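Local coordinates for AA9 family lytic polysaccharide monooxygenase D (Myceliophthora thermophila, PDB 5UFV), which cleaves the glycosidic bonds of cellulose oxidatively at a single copper ion, giving C1-oxidised products, at residues Ala71-Ser76 with Leu157-Gln162; Pro166-Glu171 with Pro202-Asn207. One frame throughout, in Å; residues are numbered along the deposited sequence.

How the interactions relate
Interaction 1 lies at the copper site and supplies His-75, a copper ligand, on the loop after strand 65-70. Interaction 2, its centre about 10 Å from that of interaction 1, contributes Tyr-169, also a copper-site residue, whose OH stands 2.7 Å from the metal and 3.6 Å from His-75 NE2. The antiparallel neighbours 149-159 and 167-177 join the two contacts through probable backbone hydrogen bonds, Ala-159 N to Gln-167 O at 2.8 Å and Leu-157 O to Tyr-169 N at 2.9 Å. The Trp-73 and Tyr-169 rings also meet edge-to-face, Trp-73 CH2 lying 3.5 Å from Tyr-169 CD1. On the other face of strand 167-177, away from the metal, Phe-168 meets the loop 202-207.

Interaction 1: Ala71-Ser76 with Leu157-Gln162; sequences AQWTHS and LIALHQ. With CU (copper (II) ion), chain G.
Leu-157 sets its CD1 methyl squarely over one face of the Trp-73 indole, 3.4 Å from the centroid of the six-membered ring and only 7° off its normal, a CH-pi contact between side chains reaching in from opposite directions. The indole reaches the strand because its CG lies anti to the backbone N (chi1 -180°). On its other face His-75 N sits nearer the rim, 3.4 Å above the plane. The indole N-H has a different partner: Trp-73 NE1 donates to His-75 O at 2.8 Å. That oxygen receives the bond on an in-plane lone pair, although it is tilted 33° from the indole plane and the N-H is bent.

This loop carries one arm of the histidine brace of AA9 monooxygenases, mounted on their beta-sandwich: His-75 NE2 binds the copper at 2.0 Å, and the methylated histidine at position 1 completes the brace. Thr-74 OG1 stands 3.3 Å above the centre of the His-75 imidazole. Ala-159 CB approaches the same ring obliquely, 3.6 Å from His-75 CD2. A serine in place of Trp-73 would probably leave the Leu-157 methyl facing a gap and His-75 O without its indole donor, so that the loop holding the copper ligand could shift. Beyond Ala-159, the chain runs on to His-161, which probably helps bind oxygen, as in related enzymes.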
loop_
_atom_site.group_PDB
_atom_site.type_symbol
_atom_site.label_atom_id
_atom_site.label_comp_id
_atom_site.label_asym_id
_atom_site.label_seq_id
_atom_site.Cartn_x
_atom_site.Cartn_y
_atom_site.Cartn_z
ATOM N N ALA A 71 13.299 -2.186 3.780
ATOM C CA ALA A 71 14.619 -2.655 4.075
ATOM C C ALA A 71 14.927 -3.974 3.383
ATOM O O ALA A 71 16.074 -4.215 3.030
ATOM C CB ALA A 71 14.807 -2.785 5.566
ATOM N N GLN A 72 13.907 -4.813 3.209
ATOM C CA GLN A 72 14.025 -6.141 2.570
ATOM C C GLN A 72 12.762 -6.379 1.763
ATOM O O GLN A 72 11.684 -5.967 2.172
ATOM C CB GLN A 72 14.109 -7.301 3.584
ATOM C CG GLN A 72 15.274 -7.296 4.588
ATOM C CD GLN A 72 16.696 -7.244 3.983
ATOM O OE1 GLN A 72 17.671 -6.798 4.648
ATOM N NE2 GLN A 72 16.834 -7.732 2.737
ATOM N N TRP A 73 12.898 -7.044 0.620
ATOM C CA TRP A 73 11.760 -7.452 -0.172
ATOM C C TRP A 73 12.174 -8.498 -1.186
ATOM O O TRP A 73 13.095 -8.286 -1.954
ATOM C CB TRP A 73 11.153 -6.279 -0.927
ATOM C CG TRP A 73 9.995 -6.758 -1.703
ATOM C CD1 TRP A 73 9.880 -6.843 -3.054
ATOM C CD2 TRP A 73 8.813 -7.315 -1.161
ATOM N NE1 TRP A 73 8.664 -7.393 -3.391
ATOM C CE2 TRP A 73 7.989 -7.683 -2.244
ATOM C CE3 TRP A 73 8.352 -7.511 0.142
ATOM C CZ2 TRP A 73 6.743 -8.233 -2.070
ATOM C CZ3 TRP A 73 7.111 -8.051 0.322
ATOM C CH2 TRP A 73 6.310 -8.410 -0.780
ATOM N N THR A 74 11.451 -9.598 -1.243
ATOM C CA THR A 74 11.931 -10.734 -1.985
ATOM C C THR A 74 11.158 -11.094 -3.258
ATOM O O THR A 74 11.684 -11.839 -4.060
ATOM C CB THR A 74 12.064 -11.971 -1.069
ATOM O OG1 THR A 74 10.782 -12.415 -0.623
ATOM C CG2 THR A 74 12.917 -11.638 0.135
ATOM N N HIS A 75 9.957 -10.567 -3.481
ATOM C CA HIS A 75 9.108 -11.088 -4.587
ATOM C C HIS A 75 9.013 -10.165 -5.801
ATOM O O HIS A 75 8.839 -8.967 -5.671
ATOM C CB HIS A 75 7.702 -11.420 -4.077
ATOM C CG HIS A 75 7.700 -12.335 -2.902
ATOM N ND1 HIS A 75 8.227 -13.603 -2.965
ATOM C CD2 HIS A 75 7.277 -12.160 -1.624
ATOM C CE1 HIS A 75 8.139 -14.172 -1.774
ATOM N NE2 HIS A 75 7.555 -13.323 -0.948
ATOM N N SER A 76 9.073 -10.759 -6.978
ATOM C CA SER A 76 9.119 -10.019 -8.226
ATOM C C SER A 76 7.828 -10.010 -9.016
ATOM O O SER A 76 7.778 -9.407 -10.058
ATOM C CB SER A 76 10.245 -10.579 -9.095
ATOM O OG SER A 76 11.475 -10.265 -8.472
ATOM N N LEU A 157 1.830 -4.366 -0.757
ATOM C CA LEU A 157 2.395 -5.174 -1.809
ATOM C C LEU A 157 1.684 -6.484 -1.743
ATOM O O LEU A 157 1.524 -7.033 -0.654
ATOM C CB LEU A 157 3.874 -5.452 -1.567
ATOM C CG LEU A 157 4.788 -4.241 -1.428
ATOM C CD1 LEU A 157 6.231 -4.713 -1.374
ATOM C CD2 LEU A 157 4.583 -3.234 -2.547
ATOM N N ILE A 158 1.258 -6.981 -2.904
ATOM C CA ILE A 158 0.584 -8.266 -3.006
ATOM C C ILE A 158 1.455 -9.166 -3.869
ATOM O O ILE A 158 1.535 -8.972 -5.084
ATOM C CB ILE A 158 -0.776 -8.124 -3.651
ATOM C CG1 ILE A 158 -1.599 -7.059 -2.942
ATOM C CG2 ILE A 158 -1.509 -9.442 -3.598
ATOM C CD1 ILE A 158 -2.960 -6.854 -3.599
ATOM N N ALA A 159 2.127 -10.125 -3.240
ATOM C CA ALA A 159 2.955 -11.050 -3.980
ATOM C C ALA A 159 2.071 -12.154 -4.572
ATOM O O ALA A 159 1.154 -12.668 -3.921
ATOM C CB ALA A 159 4.046 -11.644 -3.096
ATOM N N LEU A 160 2.355 -12.503 -5.821
ATOM C CA LEU A 160 1.556 -13.468 -6.564
ATOM C C LEU A 160 2.393 -14.623 -7.155
ATOM O O LEU A 160 1.935 -15.272 -8.077
ATOM C CB LEU A 160 0.810 -12.719 -7.682
ATOM C CG LEU A 160 -0.146 -11.592 -7.236
ATOM C CD1 LEU A 160 -0.733 -10.852 -8.421
ATOM C CD2 LEU A 160 -1.280 -12.131 -6.415
ATOM N N HIS A 161 3.607 -14.857 -6.636
ATOM C CA HIS A 161 4.460 -15.941 -7.145
ATOM C C HIS A 161 3.766 -17.289 -7.040
ATOM O O HIS A 161 3.914 -18.103 -7.961
ATOM C CB HIS A 161 5.819 -16.005 -6.433
ATOM C CG HIS A 161 6.771 -17.032 -6.998
ATOM N ND1 HIS A 161 7.021 -18.239 -6.375
ATOM C CD2 HIS A 161 7.559 -17.016 -8.099
ATOM C CE1 HIS A 161 7.908 -18.926 -7.070
ATOM N NE2 HIS A 161 8.248 -18.208 -8.124
ATOM N N GLN A 162 3.013 -17.524 -5.950
ATOM C CA GLN A 162 2.328 -18.830 -5.723
ATOM C C GLN A 162 0.947 -18.891 -6.353
ATOM O O GLN A 162 0.014 -18.269 -5.850
ATOM C CB GLN A 162 2.125 -19.153 -4.215
ATOM C CG GLN A 162 3.355 -19.479 -3.375
ATOM C CD GLN A 162 4.131 -20.686 -3.894
ATOM O OE1 GLN A 162 3.593 -21.798 -3.998
ATOM N NE2 GLN A 162 5.412 -20.465 -4.233
HETATM CU CU CU G . 7.666 -13.519 1.034
#

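Interaction 2: Pro166-Glu171 with Pro202-Asn207; sequences PQFYPE and PNISFN
Alongside the beta-sandwich of the AA9 fold, the loop 202-207, which follows strand 190-191, packs against Pro-166 and Phe-168 on the side of strand 167-177 away from the copper. Pro-166 is the main point of touch. Its ring lies against the loop backbone, CB 3.5 Å from Ile-204 O, and its CG meets Ile-204 CG2 at 4.0 Å. The methyl branch CG2 stands anti to its own backbone N, which leaves it reaching both the proline and the end of the Phe-168 ring; the latter it meets obliquely, 4.3 Å from CZ. Ser-205 OG comes to 3.6 Å from Pro-166 CD, a plain van der Waals approach, since the hydroxyl is hydrogen-bonded to Gln-199 O.

Gln-167 and Tyr-169 leave the strand in the direction opposite to Phe-168. Tyr-169 OH donates to Gln-167 OE1 at 2.6 Å; the acceptor lies in the plane of the phenol ring, at its edge, but the donor stands 49° out of the amide carbonyl plane. At its start the strand thus brings the end of Phe-168 to the loop and, on its opposite face, carries the tyrosine and second-shell glutamine typical of the AA9 copper site.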
loop_
_atom_site.group_PDB
_atom_site.type_symbol
_atom_site.label_atom_id
_atom_site.label_comp_id
_atom_site.label_asym_id
_atom_site.label_seq_id
_atom_site.Cartn_x
_atom_site.Cartn_y
_atom_site.Cartn_z
ATOM N N PRO A 166 -2.364 -15.806 -2.923
ATOM C CA PRO A 166 -1.954 -14.418 -2.732
ATOM C C PRO A 166 -1.410 -14.153 -1.320
ATOM O O PRO A 166 -1.801 -14.816 -0.376
ATOM C CB PRO A 166 -3.251 -13.648 -2.925
ATOM C CG PRO A 166 -4.295 -14.608 -2.436
ATOM C CD PRO A 166 -3.831 -15.929 -2.963
ATOM N N GLN A 167 -0.512 -13.182 -1.226
ATOM C CA GLN A 167 0.200 -12.857 -0.018
ATOM C C GLN A 167 0.235 -11.352 0.050
ATOM O O GLN A 167 0.907 -10.741 -0.749
ATOM C CB GLN A 167 1.628 -13.331 -0.104
ATOM C CG GLN A 167 1.839 -14.826 -0.075
ATOM C CD GLN A 167 3.321 -15.170 -0.064
ATOM O OE1 GLN A 167 4.165 -14.292 -0.167
ATOM N NE2 GLN A 167 3.639 -16.435 0.060
ATOM N N PHE A 168 -0.471 -10.777 1.017
ATOM C CA PHE A 168 -0.554 -9.349 1.223
ATOM C C PHE A 168 0.410 -8.893 2.313
ATOM O O PHE A 168 0.536 -9.542 3.331
ATOM C CB PHE A 168 -1.949 -8.992 1.670
ATOM C CG PHE A 168 -3.044 -9.424 0.716
ATOM C CD1 PHE A 168 -3.586 -10.697 0.777
ATOM C CD2 PHE A 168 -3.600 -8.512 -0.182
ATOM C CE1 PHE A 168 -4.621 -11.065 -0.069
ATOM C CE2 PHE A 168 -4.640 -8.882 -1.032
ATOM C CZ PHE A 168 -5.148 -10.159 -0.977
ATOM N N TYR A 169 1.080 -7.767 2.088
ATOM C CA TYR A 169 2.044 -7.215 3.033
ATOM C C TYR A 169 1.747 -5.729 3.160
ATOM O O TYR A 169 2.171 -4.968 2.295
ATOM C CB TYR A 169 3.474 -7.389 2.506
ATOM C CG TYR A 169 3.883 -8.819 2.237
ATOM C CD1 TYR A 169 3.537 -9.462 1.053
ATOM C CD2 TYR A 169 4.640 -9.507 3.160
ATOM C CE1 TYR A 169 3.944 -10.757 0.811
ATOM C CE2 TYR A 169 5.043 -10.807 2.940
ATOM C CZ TYR A 169 4.698 -11.422 1.771
ATOM O OH TYR A 169 5.124 -12.715 1.605
ATOM N N PRO A 170 0.996 -5.320 4.214
ATOM C CA PRO A 170 0.585 -3.929 4.379
ATOM C C PRO A 170 1.119 -3.265 5.635
ATOM O O PRO A 170 1.381 -3.941 6.623
ATOM C CB PRO A 170 -0.925 -4.066 4.526
ATOM C CG PRO A 170 -1.060 -5.326 5.345
ATOM C CD PRO A 170 0.114 -6.213 4.993
ATOM N N GLU A 171 1.250 -1.937 5.599
ATOM C CA GLU A 171 1.593 -1.137 6.776
ATOM C C GLU A 171 0.934 0.233 6.639
ATOM O O GLU A 171 0.726 0.686 5.511
ATOM C CB GLU A 171 3.107 -0.962 6.897
ATOM C CG GLU A 171 3.859 -2.096 7.586
ATOM C CD GLU A 171 4.288 -3.212 6.648
ATOM O OE1 GLU A 171 4.608 -2.955 5.475
ATOM O OE2 GLU A 171 4.326 -4.372 7.098
ATOM N N PRO A 202 -10.539 -12.882 -9.770
ATOM C CA PRO A 202 -9.576 -13.435 -10.750
ATOM C C PRO A 202 -8.261 -12.649 -10.874
ATOM O O PRO A 202 -7.349 -13.072 -11.592
ATOM C CB PRO A 202 -10.350 -13.378 -12.084
ATOM C CG PRO A 202 -11.386 -12.313 -11.904
ATOM C CD PRO A 202 -11.664 -12.173 -10.427
ATOM N N ASN A 203 -8.203 -11.493 -10.225
ATOM C CA ASN A 203 -6.959 -10.813 -10.007
ATOM C C ASN A 203 -6.435 -11.008 -8.563
ATOM O O ASN A 203 -5.497 -10.336 -8.160
ATOM C CB ASN A 203 -7.096 -9.325 -10.362
ATOM C CG ASN A 203 -8.218 -8.632 -9.617
ATOM O OD1 ASN A 203 -8.929 -9.227 -8.799
ATOM N ND2 ASN A 203 -8.396 -7.357 -9.919
ATOM N N ILE A 204 -7.011 -11.944 -7.807
ATOM C CA ILE A 204 -6.542 -12.234 -6.451
ATOM C C ILE A 204 -6.029 -13.660 -6.314
ATOM O O ILE A 204 -4.852 -13.858 -6.003
ATOM C CB ILE A 204 -7.646 -11.959 -5.417
ATOM C CG1 ILE A 204 -8.066 -10.466 -5.472
ATOM C CG2 ILE A 204 -7.207 -12.404 -4.032
ATOM C CD1 ILE A 204 -6.976 -9.467 -5.106
ATOM N N SER A 205 -6.907 -14.639 -6.531
ATOM C CA SER A 205 -6.554 -16.059 -6.550
ATOM C C SER A 205 -6.776 -16.529 -7.971
ATOM O O SER A 205 -7.904 -16.496 -8.469
ATOM C CB SER A 205 -7.429 -16.892 -5.613
ATOM O OG SER A 205 -7.038 -16.778 -4.247
ATOM N N PHE A 206 -5.689 -16.954 -8.619
ATOM C CA PHE A 206 -5.728 -17.407 -10.015
ATOM C C PHE A 206 -4.411 -18.110 -10.351
ATOM O O PHE A 206 -3.447 -18.030 -9.583
ATOM C CB PHE A 206 -5.993 -16.228 -10.985
ATOM C CG PHE A 206 -4.852 -15.254 -11.090
ATOM C CD1 PHE A 206 -4.619 -14.334 -10.083
ATOM C CD2 PHE A 206 -4.005 -15.269 -12.193
ATOM C CE1 PHE A 206 -3.572 -13.435 -10.183
ATOM C CE2 PHE A 206 -2.953 -14.382 -12.297
ATOM C CZ PHE A 206 -2.735 -13.464 -11.294
ATOM N N ASN A 207 -4.380 -18.793 -11.490
ATOM C CA ASN A 207 -3.211 -19.572 -11.855
ATOM C C ASN A 207 -2.236 -18.756 -12.680
ATOM O O ASN A 207 -2.278 -18.741 -13.915
ATOM C CB ASN A 207 -3.598 -20.839 -12.601
ATOM C CG ASN A 207 -2.438 -21.809 -12.726
ATOM O OD1 ASN A 207 -1.295 -21.508 -12.357
ATOM N ND2 ASN A 207 -2.726 -22.984 -13.250
#